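Local coordinates for protein thermotoga maritima TmcAL (Thermotoga maritima, PDB 5Y0T) that belongs to the HIGH nucleotidyl transferase family of the HUP clan and holds adenosine-5'-rp-alpha-thio-triphosphate in a pocket, at residues S259-R262 with F268-K271. Sequence-based numbering, arbitrary orientation.
Sequences SFFR and FFEK
F261 and F269 carry this contact between helix 254-261 and helix 266-270. They form an offset edge-to-face pair. The edge of F269 is turned toward the face of F261, with ring centroids 6.0 Å apart and planes at 71°. F269 CE1 lies 4.1 Å from F261 CD1. F269 CZ also reaches back to F261 CB at 4.1 Å, so the F269 ring touches F261 at CB as well as at CD1. Both side chains place CG beside the backbone N, opposite the carbonyl carbon (chi1 -57° in F261, -63° in F269), and the two then cross at about a right angle. This is the tight, buried part. F283 meets both rings, F296 adds to F261 and F275 to F269. A314 and S317 of helix 307-318 also pack on F261.

The second pair is looser. F260 CE1 and F268 CZ approach to 4.3 Å, with F268 CZ at the edge of the F260 ring. F268 is partly exposed, whereas F260 is buried and packs on F260 of the second subunit. Within its own helix, F268 also lays CD2 over one face of the F269 ring, toward its rim, 3.8 Å above the plane. No hydrogen bond links the two segments; their closest CA atoms, in F261 and F269, are 9.2 Å apart. Between the two segments the contact is made by four phenylalanines. It joins two consecutive short helices, linked by a brief connection, in the all-helical part of the chain.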
ATOM      1  N   SER A 259      -5.807  -3.730   3.550  1.00 23.93           N
ATOM      2  CA  SER A 259      -6.155  -2.988   2.341  1.00 22.23           C
ATOM      3  C   SER A 259      -5.055  -3.122   1.285  1.00 23.95           C
ATOM      4  O   SER A 259      -5.323  -3.283   0.097  1.00 22.89           O
ATOM      5  CB  SER A 259      -6.401  -1.507   2.667  1.00 19.63           C
ATOM      6  OG  SER A 259      -7.551  -1.341   3.480  1.00 27.14           O
ATOM      7  N   PHE A 260      -3.814  -3.061   1.734  1.00 21.82           N
ATOM      8  CA  PHE A 260      -2.666  -3.205   0.847  1.00 24.03           C
ATOM      9  C   PHE A 260      -2.683  -4.593   0.158  1.00 24.88           C
ATOM     10  O   PHE A 260      -2.464  -4.697  -1.049  1.00 23.18           O
ATOM     11  CB  PHE A 260      -1.378  -2.964   1.658  1.00 23.15           C
ATOM     12  CG  PHE A 260      -0.106  -3.089   0.859  1.00 25.33           C
ATOM     13  CD1 PHE A 260       0.499  -4.328   0.688  1.00 22.38           C
ATOM     14  CD2 PHE A 260       0.499  -1.969   0.308  1.00 25.49           C
ATOM     15  CE1 PHE A 260       1.669  -4.454  -0.045  1.00 25.23           C
ATOM     16  CE2 PHE A 260       1.682  -2.090  -0.431  1.00 25.42           C
ATOM     17  CZ  PHE A 260       2.261  -3.339  -0.605  1.00 23.97           C
ATOM     18  N   PHE A 261      -3.013  -5.651   0.898  1.00 24.40           N
ATOM     19  CA  PHE A 261      -3.038  -6.995   0.300  1.00 22.82           C
ATOM     20  C   PHE A 261      -4.134  -7.141  -0.753  1.00 29.47           C
ATOM     21  O   PHE A 261      -4.009  -7.955  -1.657  1.00 29.09           O
ATOM     22  CB  PHE A 261      -3.199  -8.085   1.371  1.00 23.41           C
ATOM     23  CG  PHE A 261      -2.128  -8.051   2.422  1.00 26.01           C
ATOM     24  CD1 PHE A 261      -0.882  -7.520   2.131  1.00 30.77           C
ATOM     25  CD2 PHE A 261      -2.379  -8.502   3.705  1.00 28.84           C
ATOM     26  CE1 PHE A 261       0.112  -7.451   3.096  1.00 31.36           C
ATOM     27  CE2 PHE A 261      -1.394  -8.431   4.677  1.00 24.59           C
ATOM     28  CZ  PHE A 261      -0.147  -7.908   4.377  1.00 29.91           C
ATOM     29  N   ARG A 262      -5.195  -6.342  -0.659  1.00 28.83           N
ATOM     30  CA  ARG A 262      -6.242  -6.380  -1.680  1.00 24.80           C
ATOM     31  C   ARG A 262      -5.815  -5.712  -2.978  1.00 26.80           C
ATOM     32  O   ARG A 262      -6.528  -5.764  -3.983  1.00 32.11           O
ATOM     33  CB  ARG A 262      -7.524  -5.709  -1.178  1.00 36.21           C
ATOM     34  CG  ARG A 262      -8.210  -6.440  -0.049  1.00 36.65           C
ATOM     35  CD  ARG A 262      -9.555  -5.811   0.272  1.00 29.28           C
ATOM     36  NE  ARG A 262     -10.280  -6.612   1.249  1.00 28.39           N
ATOM     37  CZ  ARG A 262     -11.538  -6.404   1.612  1.00 33.19           C
ATOM     38  NH1 ARG A 262     -12.237  -5.418   1.067  1.00 27.20           N
ATOM     39  NH2 ARG A 262     -12.107  -7.207   2.509  1.00 31.03           N
ATOM     40  N   PHE A 268       2.519 -11.241  -7.071  1.00 24.85           N
ATOM     41  CA  PHE A 268       3.266 -10.376  -6.180  1.00 26.14           C
ATOM     42  C   PHE A 268       3.803 -11.166  -4.992  1.00 27.85           C
ATOM     43  O   PHE A 268       4.994 -11.099  -4.699  1.00 29.39           O
ATOM     44  CB  PHE A 268       2.394  -9.199  -5.711  1.00 25.92           C
ATOM     45  CG  PHE A 268       2.984  -8.431  -4.580  1.00 28.43           C
ATOM     46  CD1 PHE A 268       3.846  -7.374  -4.821  1.00 27.20           C
ATOM     47  CD2 PHE A 268       2.679  -8.757  -3.270  1.00 26.61           C
ATOM     48  CE1 PHE A 268       4.395  -6.662  -3.779  1.00 30.78           C
ATOM     49  CE2 PHE A 268       3.241  -8.048  -2.226  1.00 25.11           C
ATOM     50  CZ  PHE A 268       4.091  -7.006  -2.477  1.00 28.41           C
ATOM     51  N   PHE A 269       2.940 -11.900  -4.295  1.00 28.81           N
ATOM     52  CA  PHE A 269       3.373 -12.601  -3.077  1.00 29.57           C
ATOM     53  C   PHE A 269       4.426 -13.678  -3.365  1.00 31.50           C
ATOM     54  O   PHE A 269       5.299 -13.932  -2.535  1.00 29.64           O
ATOM     55  CB  PHE A 269       2.177 -13.222  -2.339  1.00 29.06           C
ATOM     56  CG  PHE A 269       1.180 -12.204  -1.836  1.00 29.53           C
ATOM     57  CD1 PHE A 269       1.499 -11.355  -0.780  1.00 27.96           C
ATOM     58  CD2 PHE A 269      -0.076 -12.100  -2.418  1.00 31.44           C
ATOM     59  CE1 PHE A 269       0.592 -10.418  -0.319  1.00 28.18           C
ATOM     60  CE2 PHE A 269      -0.991 -11.157  -1.967  1.00 29.47           C
ATOM     61  CZ  PHE A 269      -0.667 -10.319  -0.919  1.00 26.94           C
ATOM     62  N   GLU A 270       4.360 -14.292  -4.543  1.00 27.19           N
ATOM     63  CA  GLU A 270       5.351 -15.304  -4.931  1.00 29.82           C
ATOM     64  C   GLU A 270       6.788 -14.755  -4.946  1.00 31.18           C
ATOM     65  O   GLU A 270       7.748 -15.500  -4.763  1.00 30.86           O
ATOM     66  CB  GLU A 270       5.000 -15.904  -6.303  1.00 34.26           C
ATOM     67  CG  GLU A 270       3.807 -16.835  -6.243  1.00 51.30           C
ATOM     68  CD  GLU A 270       3.195 -17.142  -7.603  1.00 62.19           C
ATOM     69  OE1 GLU A 270       3.842 -16.875  -8.639  1.00 62.78           O
ATOM     70  OE2 GLU A 270       2.054 -17.652  -7.628  1.00 66.45           O
ATOM     71  N   LYS A 271       6.935 -13.453  -5.143  1.00 27.84           N
ATOM     72  CA  LYS A 271       8.262 -12.840  -5.150  1.00 30.87           C
ATOM     73  C   LYS A 271       8.746 -12.430  -3.761  1.00 29.43           C
ATOM     74  O   LYS A 271       9.912 -12.054  -3.587  1.00 31.58           O
ATOM     75  CB  LYS A 271       8.273 -11.616  -6.054  1.00 36.57           C
ATOM     76  CG  LYS A 271       7.909 -11.898  -7.504  1.00 44.05           C
ATOM     77  CD  LYS A 271       7.736 -10.577  -8.246  1.00 51.04           C
ATOM     78  CE  LYS A 271       6.973 -10.738  -9.552  1.00 57.04           C
ATOM     79  NZ  LYS A 271       6.549  -9.393 -10.051  1.00 61.45           N
TER